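PDB 6KRX: protein-tyrosine-phosphatase PTP1 from Arabidopsis thaliana, which hydrolyses phosphotyrosine on proteins, dephosphorylating the kinase MPK6 and, with MKP1, restraining salicylic acid and camalexin production in plant defence. Local coordinates for residues 73-78 and 95-100; 122-127 and 303-308; 209-214 and 221-226. One frame throughout, in Å; residues are numbered along the deposited sequence.

Contact 1. Residues 73-78 and 95-100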
loop_
_atom_site.group_PDB
_atom_site.type_symbol
_atom_site.label_atom_id
_atom_site.label_comp_id
_atom_site.label_asym_id
_atom_site.label_seq_id
_atom_site.Cartn_x
_atom_site.Cartn_y
_atom_site.Cartn_z
ATOM N N SER A 73 -21.928 11.351 0.790
ATOM C CA SER A 73 -22.441 11.433 -0.605
ATOM C C SER A 73 -21.266 11.673 -1.564
ATOM O O SER A 73 -21.372 11.279 -2.723
ATOM C CB SER A 73 -23.514 12.501 -0.740
ATOM O OG SER A 73 -23.019 13.790 -0.412
ATOM N N GLU A 74 -20.195 12.317 -1.092
ATOM C CA GLU A 74 -18.999 12.528 -1.958
ATOM C C GLU A 74 -18.308 11.184 -2.215
ATOM O O GLU A 74 -17.772 11.008 -3.336
ATOM C CB GLU A 74 -18.042 13.545 -1.345
ATOM C CG GLU A 74 -18.629 14.941 -1.273
ATOM C CD GLU A 74 -17.687 15.968 -0.671
ATOM O OE1 GLU A 74 -17.358 16.932 -1.374
ATOM O OE2 GLU A 74 -17.285 15.797 0.482
ATOM N N LEU A 75 -18.306 10.267 -1.237
ATOM C CA LEU A 75 -17.802 8.889 -1.495
ATOM C C LEU A 75 -18.789 8.150 -2.398
ATOM O O LEU A 75 -18.394 7.678 -3.470
ATOM C CB LEU A 75 -17.642 8.132 -0.174
ATOM C CG LEU A 75 -17.289 6.648 -0.302
ATOM C CD1 LEU A 75 -15.970 6.451 -1.024
ATOM C CD2 LEU A 75 -17.255 5.975 1.063
ATOM N N LEU A 76 -20.059 8.122 -1.991
ATOM C CA LEU A 76 -21.033 7.190 -2.606
ATOM C C LEU A 76 -21.334 7.594 -4.049
ATOM O O LEU A 76 -21.344 6.687 -4.926
ATOM C CB LEU A 76 -22.292 7.154 -1.730
ATOM C CG LEU A 76 -22.104 6.503 -0.357
ATOM C CD1 LEU A 76 -23.402 6.528 0.430
ATOM C CD2 LEU A 76 -21.570 5.088 -0.477
ATOM N N LEU A 77 -21.524 8.888 -4.315
ATOM C CA LEU A 77 -21.924 9.321 -5.677
ATOM C C LEU A 77 -20.724 9.312 -6.636
ATOM O O LEU A 77 -20.959 9.437 -7.856
ATOM C CB LEU A 77 -22.561 10.711 -5.584
ATOM C CG LEU A 77 -23.870 10.758 -4.792
ATOM C CD1 LEU A 77 -24.432 12.174 -4.770
ATOM C CD2 LEU A 77 -24.891 9.781 -5.368
ATOM N N ASN A 78 -19.500 9.095 -6.125
ATOM C CA ASN A 78 -18.288 9.113 -6.991
ATOM C C ASN A 78 -17.646 7.718 -7.028
ATOM O O ASN A 78 -16.552 7.570 -7.615
ATOM C CB ASN A 78 -17.339 10.213 -6.537
ATOM C CG ASN A 78 -17.944 11.581 -6.768
ATOM O OD1 ASN A 78 -18.241 11.928 -7.906
ATOM N ND2 ASN A 78 -18.186 12.332 -5.701
ATOM N N ASP A 95 -18.085 0.298 3.282
ATOM C CA ASP A 95 -17.804 1.758 3.314
ATOM C C ASP A 95 -16.379 2.058 2.827
ATOM O O ASP A 95 -15.993 3.242 2.883
ATOM C CB ASP A 95 -18.029 2.328 4.715
ATOM C CG ASP A 95 -17.106 1.773 5.790
ATOM O OD1 ASP A 95 -16.695 0.602 5.686
ATOM O OD2 ASP A 95 -16.806 2.521 6.730
ATOM N N VAL A 96 -15.626 1.046 2.383
ATOM C CA VAL A 96 -14.264 1.307 1.826
ATOM C C VAL A 96 -14.262 0.818 0.381
ATOM O O VAL A 96 -14.140 -0.385 0.160
ATOM C CB VAL A 96 -13.141 0.667 2.667
ATOM C CG1 VAL A 96 -11.777 0.932 2.044
ATOM C CG2 VAL A 96 -13.171 1.154 4.105
ATOM N N VAL A 97 -14.454 1.757 -0.544
ATOM C CA VAL A 97 -14.577 1.454 -1.997
ATOM C C VAL A 97 -13.714 2.450 -2.748
ATOM O O VAL A 97 -13.546 3.585 -2.300
ATOM C CB VAL A 97 -16.052 1.520 -2.442
ATOM C CG1 VAL A 97 -16.845 0.340 -1.890
ATOM C CG2 VAL A 97 -16.718 2.829 -2.053
ATOM N N PRO A 98 -13.208 2.082 -3.941
ATOM C CA PRO A 98 -12.472 3.018 -4.784
ATOM C C PRO A 98 -13.404 3.990 -5.523
ATOM O O PRO A 98 -14.534 3.626 -5.875
ATOM C CB PRO A 98 -11.777 2.090 -5.784
ATOM C CG PRO A 98 -12.769 0.956 -5.943
ATOM C CD PRO A 98 -13.324 0.750 -4.551
ATOM N N PHE A 99 -12.911 5.208 -5.716
ATOM C CA PHE A 99 -13.533 6.197 -6.631
ATOM C C PHE A 99 -13.507 5.680 -8.067
ATOM O O PHE A 99 -12.535 5.053 -8.497
ATOM C CB PHE A 99 -12.760 7.508 -6.552
ATOM C CG PHE A 99 -12.705 8.086 -5.168
ATOM C CD1 PHE A 99 -13.873 8.310 -4.458
ATOM C CD2 PHE A 99 -11.488 8.396 -4.572
ATOM C CE1 PHE A 99 -13.830 8.853 -3.186
ATOM C CE2 PHE A 99 -11.455 8.965 -3.308
ATOM C CZ PHE A 99 -12.619 9.164 -2.611
ATOM N N ASP A 100 -14.555 5.999 -8.833
ATOM C CA ASP A 100 -14.577 5.680 -10.284
ATOM C C ASP A 100 -13.352 6.259 -11.022
ATOM O O ASP A 100 -12.870 5.610 -11.967
ATOM C CB ASP A 100 -15.888 6.194 -10.896
ATOM C CG ASP A 100 -17.127 5.504 -10.347
ATOM O OD1 ASP A 100 -17.041 4.306 -9.990
ATOM O OD2 ASP A 100 -18.187 6.175 -10.281
#
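In the phosphotyrosine-recognition region of the classical PTP fold, N78 and D100 join the short helix 72-76 and the residues after it to the chain that runs on from the NRY motif. The one hydrogen bond across the two segments is from D100 N to N78 O, 2.8 Å long and nearly straight (169° at the hydrogen), and the donor lies in the plane of the carbonyl. The same N78 O comes near the edge of the F99 ring and receives a CA-H...O contact from F99 CA at 3.5 Å. Away from this polar joint, L75 supplies the apolar part. Its CG stands anti to the backbone N (chi1 173°), which carries the branch to residues 95-100: CD1 reaches V97 CG2 at 3.8 Å and meets the F99 ring obliquely at CE1, while CD2 rests against D95 O. F99 is further covered by M70 and S79.

The carboxylate of D100 reaches T80 and V81, just beyond N78, where OD2 binds T80 OG1 and OD1 binds V81 N. Replacing D100 by alanine would probably leave T80 OG1 and V81 N without their acceptor oxygens and the segment around residues 79-81 less firmly fixed. D95 lies at the far end of the contact, its side chain about 7 Å from those of I269 and Q311, which by similarity bind substrate. N78 also ties back to E74: its ND2 donates to E74 O at 2.7 Å, landing on a lone pair in the carbonyl plane, with E74 O only 8° out of the amide plane.

Contact 2. Residues 122-127 and 303-308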
loop_
_atom_site.group_PDB
_atom_site.type_symbol
_atom_site.label_atom_id
_atom_site.label_comp_id
_atom_site.label_asym_id
_atom_site.label_seq_id
_atom_site.Cartn_x
_atom_site.Cartn_y
_atom_site.Cartn_z
ATOM N N LEU A 122 -5.390 3.361 -7.751
ATOM C CA LEU A 122 -4.024 3.829 -8.095
ATOM C C LEU A 122 -3.717 5.082 -7.260
ATOM O O LEU A 122 -4.477 6.069 -7.306
ATOM C CB LEU A 122 -3.941 4.073 -9.610
ATOM C CG LEU A 122 -2.550 4.284 -10.211
ATOM C CD1 LEU A 122 -1.945 5.601 -9.781
ATOM C CD2 LEU A 122 -1.599 3.143 -9.909
ATOM N N ILE A 123 -2.631 5.017 -6.493
ATOM C CA ILE A 123 -2.151 6.117 -5.612
ATOM C C ILE A 123 -0.858 6.674 -6.206
ATOM O O ILE A 123 0.099 5.905 -6.361
ATOM C CB ILE A 123 -1.903 5.645 -4.170
ATOM C CG1 ILE A 123 -3.073 4.827 -3.617
ATOM C CG2 ILE A 123 -1.554 6.826 -3.275
ATOM C CD1 ILE A 123 -4.383 5.579 -3.532
ATOM N N LYS A 124 -0.842 7.963 -6.510
ATOM C CA LYS A 124 0.406 8.549 -7.048
ATOM C C LYS A 124 0.470 10.028 -6.680
ATOM O O LYS A 124 -0.587 10.666 -6.533
ATOM C CB LYS A 124 0.488 8.365 -8.560
ATOM C CG LYS A 124 -0.645 8.995 -9.340
ATOM C CD LYS A 124 -0.458 8.822 -10.837
ATOM C CE LYS A 124 -1.697 9.255 -11.584
ATOM N NZ LYS A 124 -1.488 9.221 -13.047
ATOM N N THR A 125 1.688 10.549 -6.649
ATOM C CA THR A 125 1.890 11.990 -6.366
ATOM C C THR A 125 2.492 12.650 -7.606
ATOM O O THR A 125 2.403 13.885 -7.666
ATOM C CB THR A 125 2.732 12.169 -5.089
ATOM O OG1 THR A 125 3.973 11.486 -5.249
ATOM C CG2 THR A 125 2.009 11.637 -3.879
ATOM N N SER A 126 3.076 11.868 -8.527
ATOM C CA SER A 126 3.602 12.402 -9.821
ATOM C C SER A 126 3.906 11.266 -10.813
ATOM O O SER A 126 3.661 10.086 -10.476
ATOM C CB SER A 126 4.821 13.267 -9.586
ATOM O OG SER A 126 6.008 12.489 -9.518
ATOM N N GLU A 127 4.424 11.606 -12.006
ATOM C CA GLU A 127 4.819 10.569 -13.002
ATOM C C GLU A 127 6.342 10.399 -12.987
ATOM O O GLU A 127 6.863 9.660 -13.858
ATOM C CB GLU A 127 4.332 10.905 -14.417
ATOM C CG GLU A 127 2.854 11.229 -14.508
ATOM C CD GLU A 127 1.896 10.174 -13.973
ATOM O OE1 GLU A 127 2.224 8.961 -14.033
ATOM O OE2 GLU A 127 0.811 10.576 -13.517
ATOM N N ARG A 303 -6.089 10.839 0.311
ATOM C CA ARG A 303 -7.528 10.652 0.641
ATOM C C ARG A 303 -8.399 11.016 -0.563
ATOM O O ARG A 303 -9.481 10.400 -0.715
ATOM C CB ARG A 303 -7.881 11.440 1.895
ATOM C CG ARG A 303 -7.340 10.812 3.167
ATOM C CD ARG A 303 -7.599 11.646 4.386
ATOM N NE ARG A 303 -7.228 10.926 5.588
ATOM C CZ ARG A 303 -7.570 11.290 6.819
ATOM N NH1 ARG A 303 -8.293 12.385 7.009
ATOM N NH2 ARG A 303 -7.189 10.560 7.848
ATOM N N LYS A 304 -7.925 11.933 -1.392
ATOM C CA LYS A 304 -8.619 12.277 -2.663
ATOM C C LYS A 304 -8.521 11.111 -3.651
ATOM O O LYS A 304 -9.267 11.117 -4.642
ATOM C CB LYS A 304 -8.017 13.545 -3.273
ATOM C CG LYS A 304 -8.362 14.822 -2.525
ATOM C CD LYS A 304 -7.918 16.060 -3.267
ATOM C CE LYS A 304 -8.390 17.352 -2.630
ATOM N NZ LYS A 304 -7.886 17.507 -1.244
ATOM N N GLN A 305 -7.640 10.140 -3.383
ATOM C CA GLN A 305 -7.435 8.996 -4.315
ATOM C C GLN A 305 -7.990 7.703 -3.710
ATOM O O GLN A 305 -8.267 6.771 -4.486
ATOM C CB GLN A 305 -5.952 8.849 -4.648
ATOM C CG GLN A 305 -5.434 9.986 -5.510
ATOM C CD GLN A 305 -3.954 9.885 -5.758
ATOM O OE1 GLN A 305 -3.503 9.231 -6.696
ATOM N NE2 GLN A 305 -3.186 10.542 -4.905
ATOM N N ARG A 306 -8.137 7.649 -2.386
ATOM C CA ARG A 306 -8.789 6.484 -1.738
ATOM C C ARG A 306 -9.277 6.934 -0.369
ATOM O O ARG A 306 -8.465 7.373 0.446
ATOM C CB ARG A 306 -7.861 5.270 -1.628
ATOM C CG ARG A 306 -8.545 3.994 -1.160
ATOM C CD ARG A 306 -7.582 2.814 -1.276
ATOM N NE ARG A 306 -8.088 1.574 -0.695
ATOM C CZ ARG A 306 -8.933 0.740 -1.284
ATOM N NH1 ARG A 306 -9.438 1.024 -2.480
ATOM N NH2 ARG A 306 -9.321 -0.356 -0.659
ATOM N N ILE A 307 -10.566 6.752 -0.122
ATOM C CA ILE A 307 -11.221 7.296 1.095
ATOM C C ILE A 307 -10.468 6.851 2.354
ATOM O O ILE A 307 -10.155 5.668 2.468
ATOM C CB ILE A 307 -12.688 6.839 1.124
ATOM C CG1 ILE A 307 -13.491 7.588 2.188
ATOM C CG2 ILE A 307 -12.790 5.333 1.264
ATOM C CD1 ILE A 307 -13.808 9.021 1.819
ATOM N N GLY A 308 -10.174 7.801 3.237
ATOM C CA GLY A 308 -9.801 7.476 4.627
ATOM C C GLY A 308 -8.355 7.010 4.786
ATOM O O GLY A 308 -8.047 6.528 5.882
HETATM O O HOH W 1 -4.642 8.308 -8.882
#
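Q305, just ahead of the Q-loop that carries Q311, extends its side chain to K124, where the edge strand 120-123 has ended. CG lies anti to its carbonyl carbon (chi1 -69°) and the chain is straight beyond it, which carries the terminal amide to both polar backbone atoms of K124. In the conformer described, one of two modelled, OE1 accepts from K124 N at 3.0 Å and NE2 donates to K124 O at 3.1 Å. Neither bond is in plane: the donors are tilted 25° and 32° from the respective carbonyl planes. A water donates a second hydrogen bond to Q305 OE1 at 2.6 Å and one to L122 O, linking two acceptors that cannot bond each other directly.

I123 has CG1 anti to its carbonyl carbon and turns at chi2, bringing CD1 to Q305 CB at 3.8 Å and to R306 CB at 4.0 Å. The K124 chain crosses the glutamine at about a right angle, and its NZ pairs with E127 OE2 at 2.7 Å on the syn lone pair. R306 stretches from CG to NE, carrying its guanidinium past the 122-127 segment, NE to G268 O, NH2 to A267 O and NH1 to S121 OG of strand 120-123. In this conformer the neutral amide of Q305 answers both the N-H and the C=O of K124 without adding charge, whereas the arginine's donors probably help to hold the shape of the phosphate-binding loop.

Contact 3. Residues 209-214 and 221-226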
loop_
_atom_site.group_PDB
_atom_site.type_symbol
_atom_site.label_atom_id
_atom_site.label_comp_id
_atom_site.label_asym_id
_atom_site.label_seq_id
_atom_site.Cartn_x
_atom_site.Cartn_y
_atom_site.Cartn_z
ATOM N N ASN A 209 9.227 -15.363 -2.589
ATOM C CA ASN A 209 9.522 -15.198 -4.035
ATOM C C ASN A 209 8.420 -15.940 -4.795
ATOM O O ASN A 209 8.413 -17.176 -4.754
ATOM C CB ASN A 209 10.953 -15.666 -4.324
ATOM C CG ASN A 209 11.366 -15.594 -5.778
ATOM O OD1 ASN A 209 10.555 -15.301 -6.646
ATOM N ND2 ASN A 209 12.632 -15.883 -6.055
ATOM N N LEU A 210 7.503 -15.193 -5.420
ATOM C CA LEU A 210 6.324 -15.796 -6.093
ATOM C C LEU A 210 6.487 -15.711 -7.609
ATOM O O LEU A 210 7.075 -14.736 -8.109
ATOM C CB LEU A 210 5.038 -15.084 -5.666
ATOM C CG LEU A 210 4.718 -15.137 -4.176
ATOM C CD1 LEU A 210 3.386 -14.462 -3.902
ATOM C CD2 LEU A 210 4.689 -16.576 -3.671
ATOM N N GLU A 211 5.983 -16.739 -8.291
ATOM C CA GLU A 211 5.901 -16.732 -9.769
ATOM C C GLU A 211 4.446 -16.967 -10.149
ATOM O O GLU A 211 3.815 -17.881 -9.611
ATOM C CB GLU A 211 6.842 -17.772 -10.379
ATOM C CG GLU A 211 8.293 -17.347 -10.260
ATOM C CD GLU A 211 9.305 -18.236 -10.957
ATOM O OE1 GLU A 211 8.885 -19.149 -11.705
ATOM O OE2 GLU A 211 10.513 -18.012 -10.739
ATOM N N VAL A 212 3.949 -16.131 -11.046
ATOM C CA VAL A 212 2.544 -16.248 -11.494
ATOM C C VAL A 212 2.580 -16.336 -13.022
ATOM O O VAL A 212 3.420 -15.656 -13.666
ATOM C CB VAL A 212 1.687 -15.081 -10.958
ATOM C CG1 VAL A 212 2.067 -13.745 -11.578
ATOM C CG2 VAL A 212 0.208 -15.350 -11.126
ATOM N N ASN A 213 1.736 -17.202 -13.569
ATOM C CA ASN A 213 1.631 -17.299 -15.043
ATOM C C ASN A 213 0.254 -17.855 -15.386
ATOM O O ASN A 213 -0.385 -18.440 -14.496
ATOM C CB ASN A 213 2.734 -18.170 -15.647
ATOM C CG ASN A 213 2.858 -17.969 -17.143
ATOM O OD1 ASN A 213 2.429 -16.940 -17.670
ATOM N ND2 ASN A 213 3.431 -18.943 -17.830
ATOM N N TYR A 214 -0.172 -17.660 -16.633
ATOM C CA TYR A 214 -1.381 -18.355 -17.138
ATOM C C TYR A 214 -1.015 -19.821 -17.397
ATOM O O TYR A 214 0.145 -20.090 -17.762
ATOM C CB TYR A 214 -1.899 -17.641 -18.386
ATOM C CG TYR A 214 -2.356 -16.227 -18.136
ATOM C CD1 TYR A 214 -3.466 -15.978 -17.347
ATOM C CD2 TYR A 214 -1.676 -15.141 -18.666
ATOM C CE1 TYR A 214 -3.907 -14.689 -17.114
ATOM C CE2 TYR A 214 -2.099 -13.842 -18.434
ATOM C CZ TYR A 214 -3.221 -13.617 -17.653
ATOM O OH TYR A 214 -3.657 -12.349 -17.415
ATOM N N PRO A 221 6.835 -16.846 -16.906
ATOM C CA PRO A 221 6.103 -16.414 -15.719
ATOM C C PRO A 221 6.553 -15.026 -15.250
ATOM O O PRO A 221 7.592 -14.532 -15.683
ATOM C CB PRO A 221 6.424 -17.482 -14.669
ATOM C CG PRO A 221 7.762 -18.042 -15.105
ATOM C CD PRO A 221 7.762 -17.952 -16.617
ATOM N N MET A 222 5.752 -14.429 -14.371
ATOM C CA MET A 222 6.076 -13.089 -13.831
ATOM C C MET A 222 6.537 -13.251 -12.378
ATOM O O MET A 222 5.867 -13.993 -11.663
ATOM C CB MET A 222 4.852 -12.177 -13.889
ATOM C CG MET A 222 5.219 -10.722 -13.785
ATOM S SD MET A 222 3.737 -9.699 -13.911
ATOM C CE MET A 222 2.850 -10.330 -12.494
ATOM N N SER A 223 7.680 -12.645 -12.025
ATOM C CA SER A 223 8.244 -12.680 -10.647
ATOM C C SER A 223 7.563 -11.605 -9.796
ATOM O O SER A 223 7.472 -10.451 -10.264
ATOM C CB SER A 223 9.739 -12.434 -10.636
ATOM O OG SER A 223 10.440 -13.530 -11.186
ATOM N N VAL A 224 7.122 -11.971 -8.592
ATOM C CA VAL A 224 6.564 -10.969 -7.633
ATOM C C VAL A 224 7.212 -11.224 -6.277
ATOM O O VAL A 224 7.184 -12.381 -5.841
ATOM C CB VAL A 224 5.036 -11.075 -7.526
ATOM C CG1 VAL A 224 4.478 -10.033 -6.570
ATOM C CG2 VAL A 224 4.361 -10.978 -8.881
ATOM N N LEU A 225 7.800 -10.190 -5.664
ATOM C CA LEU A 225 8.276 -10.336 -4.270
ATOM C C LEU A 225 7.108 -9.951 -3.355
ATOM O O LEU A 225 6.648 -8.801 -3.459
ATOM C CB LEU A 225 9.487 -9.441 -4.019
ATOM C CG LEU A 225 10.039 -9.487 -2.594
ATOM C CD1 LEU A 225 10.553 -10.875 -2.256
ATOM C CD2 LEU A 225 11.116 -8.439 -2.399
ATOM N N HIS A 226 6.681 -10.894 -2.525
ATOM C CA HIS A 226 5.596 -10.697 -1.530
ATOM C C HIS A 226 6.224 -10.465 -0.152
ATOM O O HIS A 226 6.985 -11.333 0.314
ATOM C CB HIS A 226 4.674 -11.910 -1.571
ATOM C CG HIS A 226 3.447 -11.795 -0.745
ATOM N ND1 HIS A 226 3.453 -12.070 0.606
ATOM C CD2 HIS A 226 2.180 -11.468 -1.076
ATOM C CE1 HIS A 226 2.228 -11.917 1.069
ATOM N NE2 HIS A 226 1.435 -11.539 0.053
HETATM O O HOH W 2 11.083 -15.346 -9.314
#
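L210 and V224, and two residues further on V212 and M222, form the hydrogen-bonded pairs of an antiparallel ladder, with N209-L225 and E211-S223 as the non-hydrogen-bonded pairs. The strand axes come within 4.7 Å and their directions differ by 144°, a marked twist. Of the four bonds, the shortest is that from M222 N to V212 O at 2.7 Å. The bond from L210 N to V224 O measures 2.9 Å. CA-H groups add to them: E211 CA approaches M222 O at 3.3 Å, and S223 CA approaches L210 O.

This is the beta hairpin of strands 206-214 and 222-228, set inside the mixed central sheet of the phosphatase domain, with strand 191-200 next to the first strand and strand 159-162 next to the second. On one face L210, V212 and M222 pack on W149, I153 and V152 of helix 145-155, while V224 of the same face meets I160 of strand 159-162. V212 and M222 run alongside each other here. A bend at the last torsion of M222 (chi3 60°) swings CE back to V212 CG1 at 3.6 Å. L210 CD1 leans on H226 CB at 3.7 Å, approaching the imidazole obliquely, while H226 NE2 is engaged by Y178 OH.

The opposite face bears N209, E211 and S223, with L225. A water there donates to N209 OD1 at 2.7 Å and, over a longer distance, to E211 OE2, and accepts from S223 OG, tying three side chains of the two strands together. The extended E211 chain runs alongside P221, and its OE1 sits near the proline CG. At the turn end, N213 CB meets P221 CB at 3.9 Å, and N213 ND2 bonds to D219 O within the connecting loop.

How the contacts relate
Contacts 1 and 2 are neighbours, their centres 14 Å apart, and they touch where the CD2-CE2 side of the F99 ring meets the backbone of residues 303-306, F99 CE2 lying 3.3 Å from K304 O. Contact 3 stands off, 32 Å from contact 1 and 26 Å from contact 2, centre to centre. Contacts 2 and 3 share the central sheet: strand 120-123 is its outermost strand at one end, while the hairpin sits in the far half. Along the chain contact 1 closes first, and contact 3 is nested inside the long loop that contact 2 closes. The recognition region thus adjoins the segment leading to the Q-loop, near residues that probably bind substrate.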